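Local coordinates for protein RTX-adhesin (Marinomonas primoryensis, PDB 5IRB) that is a calcium-binding segment of a giant adhesin that binds its Antarctic bacterium to diatoms and ice, and may help hold the adhesin on the cell surface, at residues Ala249-Tyr263 and Thr266-Ser280. Sequence-based numbering, arbitrary orientation. Where two conformers were deposited one is given.
Sequences AEGDTVTLEINGETY and TVDANGEWSVDVAGS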
loop_
_atom_site.group_PDB
_atom_site.type_symbol
_atom_site.label_atom_id
_atom_site.label_comp_id
_atom_site.label_asym_id
_atom_site.label_seq_id
_atom_site.Cartn_x
_atom_site.Cartn_y
_atom_site.Cartn_z
ATOM N N ALA A 249 -32.542 10.667 -13.165
ATOM C CA ALA A 249 -33.180 9.897 -12.113
ATOM C C ALA A 249 -34.314 10.678 -11.464
ATOM O O ALA A 249 -34.297 11.905 -11.467
ATOM C CB ALA A 249 -32.154 9.504 -11.068
ATOM N N GLU A 250 -35.291 9.963 -10.917
ATOM C CA GLU A 250 -36.319 10.576 -10.076
ATOM C C GLU A 250 -35.691 11.526 -9.071
ATOM O O GLU A 250 -34.724 11.170 -8.416
ATOM C CB GLU A 250 -37.123 9.519 -9.323
ATOM C CG GLU A 250 -38.279 10.105 -8.513
ATOM C CD GLU A 250 -39.018 9.060 -7.710
ATOM O OE1 GLU A 250 -38.652 7.870 -7.804
ATOM O OE2 GLU A 250 -39.984 9.429 -7.004
ATOM N N GLY A 251 -36.239 12.731 -8.939
ATOM C CA GLY A 251 -35.676 13.707 -8.021
ATOM C C GLY A 251 -34.707 14.691 -8.646
ATOM O O GLY A 251 -34.388 15.720 -8.033
ATOM N N ASP A 252 -34.233 14.394 -9.854
ATOM C CA ASP A 252 -33.353 15.323 -10.544
ATOM C C ASP A 252 -34.037 16.678 -10.750
ATOM O O ASP A 252 -35.247 16.749 -10.974
ATOM C CB ASP A 252 -32.927 14.742 -11.892
ATOM C CG ASP A 252 -31.767 13.754 -11.770
ATOM O OD1 ASP A 252 -31.282 13.541 -10.636
ATOM O OD2 ASP A 252 -31.350 13.202 -12.822
ATOM N N THR A 253 -33.253 17.749 -10.740
ATOM C CA THR A 253 -33.810 19.088 -10.914
ATOM C C THR A 253 -34.038 19.382 -12.382
ATOM O O THR A 253 -33.167 19.106 -13.214
ATOM C CB THR A 253 -32.894 20.159 -10.310
ATOM O OG1 THR A 253 -32.820 19.964 -8.893
ATOM C CG2 THR A 253 -33.441 21.572 -10.601
ATOM N N VAL A 254 -35.220 19.931 -12.682
ATOM C CA VAL A 254 -35.547 20.421 -14.007
ATOM C C VAL A 254 -35.610 21.944 -13.953
ATOM O O VAL A 254 -36.332 22.516 -13.144
ATOM C CB VAL A 254 -36.909 19.889 -14.522
ATOM C CG1 VAL A 254 -37.039 20.185 -16.000
ATOM C CG2 VAL A 254 -37.047 18.379 -14.265
ATOM N N THR A 255 -34.841 22.601 -14.804
ATOM C CA THR A 255 -34.765 24.053 -14.778
ATOM C C THR A 255 -35.223 24.599 -16.111
ATOM O O THR A 255 -34.770 24.132 -17.148
ATOM C CB THR A 255 -33.344 24.529 -14.468
ATOM O OG1 THR A 255 -32.960 24.020 -13.187
ATOM C CG2 THR A 255 -33.268 26.066 -14.447
ATOM N N LEU A 256 -36.139 25.566 -16.060
ATOM C CA LEU A 256 -36.624 26.291 -17.235
ATOM C C LEU A 256 -36.404 27.787 -17.068
ATOM O O LEU A 256 -36.790 28.343 -16.043
ATOM C CB LEU A 256 -38.128 26.053 -17.441
ATOM C CG LEU A 256 -38.691 24.752 -18.001
ATOM C CD1 LEU A 256 -38.440 23.611 -17.070
ATOM C CD2 LEU A 256 -40.196 24.918 -18.216
ATOM N N GLU A 257 -35.773 28.433 -18.046
ATOM C CA GLU A 257 -35.673 29.894 -18.047
ATOM C C GLU A 257 -36.567 30.465 -19.153
ATOM O O GLU A 257 -36.354 30.233 -20.348
ATOM C CB GLU A 257 -34.221 30.350 -18.154
ATOM C CG GLU A 257 -33.438 29.963 -16.883
ATOM C CD GLU A 257 -31.950 29.718 -17.100
ATOM O OE1 GLU A 257 -31.491 29.732 -18.266
ATOM O OE2 GLU A 257 -31.236 29.495 -16.088
ATOM N N ILE A 258 -37.610 31.159 -18.713
ATOM C CA ILE A 258 -38.631 31.715 -19.585
ATOM C C ILE A 258 -38.818 33.188 -19.307
ATOM O O ILE A 258 -39.102 33.574 -18.173
ATOM C CB ILE A 258 -39.980 31.005 -19.385
ATOM C CG1 ILE A 258 -39.800 29.488 -19.466
ATOM C CG2 ILE A 258 -41.017 31.518 -20.413
ATOM C CD1 ILE A 258 -41.046 28.698 -19.166
ATOM N N ASN A 259 -38.633 34.002 -20.339
ATOM C CA ASN A 259 -38.763 35.442 -20.217
ATOM C C ASN A 259 -37.926 36.029 -19.072
ATOM O O ASN A 259 -38.364 36.940 -18.360
ATOM C CB ASN A 259 -40.242 35.807 -20.047
ATOM C CG ASN A 259 -40.497 37.279 -20.260
ATOM O OD1 ASN A 259 -39.770 37.939 -20.999
ATOM N ND2 ASN A 259 -41.528 37.804 -19.609
ATOM N N GLY A 260 -36.699 35.535 -18.925
ATOM C CA GLY A 260 -35.844 36.008 -17.855
ATOM C C GLY A 260 -36.170 35.438 -16.482
ATOM O O GLY A 260 -35.493 35.759 -15.508
ATOM N N GLU A 261 -37.207 34.610 -16.383
ATOM C CA GLU A 261 -37.587 34.060 -15.081
ATOM C C GLU A 261 -37.143 32.608 -14.977
ATOM O O GLU A 261 -37.213 31.851 -15.947
ATOM C CB GLU A 261 -39.104 34.155 -14.852
ATOM C CG GLU A 261 -39.641 35.568 -14.674
ATOM C CD GLU A 261 -39.119 36.261 -13.419
ATOM O OE1 GLU A 261 -38.635 35.555 -12.501
ATOM O OE2 GLU A 261 -39.197 37.515 -13.363
ATOM N N THR A 262 -36.690 32.217 -13.794
ATOM C CA THR A 262 -36.268 30.843 -13.584
ATOM C C THR A 262 -37.362 30.029 -12.892
ATOM O O THR A 262 -37.885 30.439 -11.857
ATOM C CB THR A 262 -34.990 30.793 -12.770
ATOM O OG1 THR A 262 -33.981 31.547 -13.450
ATOM C CG2 THR A 262 -34.542 29.353 -12.590
ATOM N N TYR A 263 -37.708 28.887 -13.475
ATOM C CA TYR A 263 -38.704 27.987 -12.901
ATOM C C TYR A 263 -38.038 26.631 -12.655
ATOM O O TYR A 263 -37.258 26.181 -13.492
ATOM C CB TYR A 263 -39.906 27.833 -13.858
ATOM C CG TYR A 263 -40.768 29.077 -14.020
ATOM C CD1 TYR A 263 -40.476 30.035 -14.994
ATOM C CD2 TYR A 263 -41.879 29.291 -13.210
ATOM C CE1 TYR A 263 -41.262 31.174 -15.145
ATOM C CE2 TYR A 263 -42.666 30.421 -13.352
ATOM C CZ TYR A 263 -42.359 31.354 -14.323
ATOM O OH TYR A 263 -43.150 32.467 -14.451
ATOM N N THR A 266 -38.871 18.888 -10.232
ATOM C CA THR A 266 -38.071 17.680 -10.247
ATOM C C THR A 266 -38.732 16.615 -11.102
ATOM O O THR A 266 -39.935 16.680 -11.385
ATOM C CB THR A 266 -37.839 17.126 -8.823
ATOM O OG1 THR A 266 -39.110 16.836 -8.232
ATOM C CG2 THR A 266 -37.122 18.149 -7.964
ATOM N N VAL A 267 -37.923 15.656 -11.533
ATOM C CA VAL A 267 -38.403 14.540 -12.325
ATOM C C VAL A 267 -39.172 13.599 -11.410
ATOM O O VAL A 267 -38.704 13.310 -10.294
ATOM C CB VAL A 267 -37.222 13.784 -12.992
ATOM C CG1 VAL A 267 -37.731 12.621 -13.845
ATOM C CG2 VAL A 267 -36.405 14.728 -13.839
ATOM N N ASP A 268 -40.311 13.073 -11.873
ATOM C CA ASP A 268 -41.047 12.124 -11.042
ATOM C C ASP A 268 -40.688 10.689 -11.413
ATOM O O ASP A 268 -39.836 10.480 -12.278
ATOM C CB ASP A 268 -42.567 12.369 -11.116
ATOM C CG ASP A 268 -43.191 12.071 -12.492
ATOM O OD1 ASP A 268 -42.666 11.273 -13.297
ATOM O OD2 ASP A 268 -44.262 12.665 -12.764
ATOM N N ALA A 269 -41.342 9.722 -10.760
ATOM C CA ALA A 269 -41.018 8.292 -10.863
ATOM C C ALA A 269 -41.409 7.688 -12.215
ATOM O O ALA A 269 -40.916 6.618 -12.598
ATOM C CB ALA A 269 -41.695 7.524 -9.737
ATOM N N ASN A 270 -42.305 8.371 -12.926
ATOM C CA ASN A 270 -42.642 7.961 -14.277
ATOM C C ASN A 270 -41.703 8.505 -15.330
ATOM O O ASN A 270 -41.860 8.192 -16.506
ATOM C CB ASN A 270 -44.088 8.338 -14.626
ATOM C CG ASN A 270 -44.673 7.414 -15.661
ATOM O OD1 ASN A 270 -44.532 6.197 -15.558
ATOM N ND2 ASN A 270 -45.336 7.979 -16.675
ATOM N N GLY A 271 -40.751 9.329 -14.910
ATOM C CA GLY A 271 -39.915 10.085 -15.822
ATOM C C GLY A 271 -40.587 11.321 -16.442
ATOM O O GLY A 271 -40.202 11.768 -17.517
ATOM N N GLU A 272 -41.570 11.883 -15.743
ATOM C CA GLU A 272 -42.223 13.116 -16.205
ATOM C C GLU A 272 -41.946 14.270 -15.242
ATOM O O GLU A 272 -41.451 14.077 -14.114
ATOM C CB GLU A 272 -43.738 12.912 -16.366
ATOM C CG GLU A 272 -44.122 11.904 -17.445
ATOM C CD GLU A 272 -45.627 11.668 -17.539
ATOM O OE1 GLU A 272 -46.348 12.564 -18.013
ATOM O OE2 GLU A 272 -46.090 10.581 -17.132
ATOM N N TRP A 273 -42.240 15.476 -15.698
ATOM C CA TRP A 273 -42.110 16.641 -14.849
ATOM C C TRP A 273 -43.158 17.653 -15.272
ATOM O O TRP A 273 -43.563 17.679 -16.438
ATOM C CB TRP A 273 -40.696 17.218 -14.929
ATOM C CG TRP A 273 -40.263 17.516 -16.330
ATOM C CD1 TRP A 273 -39.511 16.711 -17.143
ATOM C CD2 TRP A 273 -40.515 18.703 -17.071
ATOM N NE1 TRP A 273 -39.313 17.311 -18.360
ATOM C CE2 TRP A 273 -39.920 18.561 -18.344
ATOM C CE3 TRP A 273 -41.208 19.896 -16.804
ATOM C CZ2 TRP A 273 -39.991 19.524 -19.347
ATOM C CZ3 TRP A 273 -41.281 20.872 -17.802
ATOM C CH2 TRP A 273 -40.659 20.681 -19.048
ATOM N N SER A 274 -43.619 18.460 -14.325
ATOM C CA SER A 274 -44.527 19.571 -14.636
ATOM C C SER A 274 -44.207 20.726 -13.690
ATOM O O SER A 274 -43.797 20.507 -12.538
ATOM C CB SER A 274 -46.000 19.153 -14.524
ATOM O OG SER A 274 -46.855 20.225 -14.896
ATOM N N VAL A 275 -44.349 21.952 -14.182
ATOM C CA VAL A 275 -44.149 23.119 -13.337
ATOM C C VAL A 275 -45.091 24.237 -13.753
ATOM O O VAL A 275 -45.398 24.402 -14.941
ATOM C CB VAL A 275 -42.669 23.586 -13.373
ATOM C CG1 VAL A 275 -42.226 23.936 -14.784
ATOM C CG2 VAL A 275 -42.430 24.737 -12.411
ATOM N N ASP A 276 -45.577 24.994 -12.773
ATOM C CA ASP A 276 -46.502 26.083 -13.068
ATOM C C ASP A 276 -45.762 27.355 -13.476
ATOM O O ASP A 276 -44.886 27.849 -12.767
ATOM C CB ASP A 276 -47.417 26.339 -11.865
ATOM C CG ASP A 276 -48.541 25.301 -11.747
ATOM O OD1 ASP A 276 -48.760 24.512 -12.699
ATOM O OD2 ASP A 276 -49.194 25.254 -10.686
ATOM N N VAL A 277 -46.131 27.878 -14.636
ATOM C CA VAL A 277 -45.472 29.041 -15.207
ATOM C C VAL A 277 -46.474 30.183 -15.404
ATOM O O VAL A 277 -47.592 29.945 -15.833
ATOM C CB VAL A 277 -44.827 28.673 -16.548
ATOM C CG1 VAL A 277 -44.130 29.879 -17.160
ATOM C CG2 VAL A 277 -43.842 27.519 -16.348
ATOM N N ALA A 278 -46.082 31.412 -15.077
ATOM C CA ALA A 278 -46.920 32.569 -15.370
ATOM C C ALA A 278 -47.159 32.716 -16.870
ATOM O O ALA A 278 -46.215 32.748 -17.659
ATOM C CB ALA A 278 -46.287 33.836 -14.813
ATOM N N GLY A 279 -48.421 32.868 -17.254
ATOM C CA GLY A 279 -48.776 33.027 -18.652
ATOM C C GLY A 279 -48.127 34.232 -19.306
ATOM O O GLY A 279 -47.820 34.213 -20.506
ATOM N N SER A 280 -47.933 35.290 -18.525
ATOM C CA SER A 280 -47.330 36.505 -19.060
ATOM C C SER A 280 -45.916 36.204 -19.555
ATOM O O SER A 280 -45.459 36.783 -20.534
ATOM C CB SER A 280 -47.322 37.631 -18.015
ATOM O OG SER A 280 -46.723 37.203 -16.803
HETATM O O HOH W 1 -42.651 10.928 -8.191
#
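Tyr263 lies along the end of strand 272-278. Its CB meets Val275 CG2 at 4.2 Å; farther out, CD2 and CE2 run beside the carbonyl O of Asp276, and CE2 reaches Val277 CA. Val277 CG1 sits over one face on the CE1 and CZ side, 3.6 Å above the ring plane, a CH-pi contact. At the tip, OH accepts a hydrogen bond from Ala278 N (3.2 Å, 153°) and also bonds Asp281, so the phenol grips the start of helix 279-284 twice. Val254 CG1, anti to its backbone N (chi1 -168°), makes a second CH-pi contact, over the face of the Trp273 indole, 4.0 Å from the centroid of the five-membered ring, while Val254 CG2 turns to Val267 CG2. Farther along strand 253-258, Leu256 CD1 meets Trp273 CZ3, and Ile258 CD1 reaches Val277 CG1 tip to tip. At the far end Gly251 N donates to Val267 O (2.9 Å, 172°) and Val267 N to Asp252 O (2.9 Å), tying the type II turn 249-252 to the strand that ends at Thr266. Thus the hairpin 253-266 packs against edge strand 272-278 of the opposing sheet, forming part of the core of an Ig-like beta-sandwich.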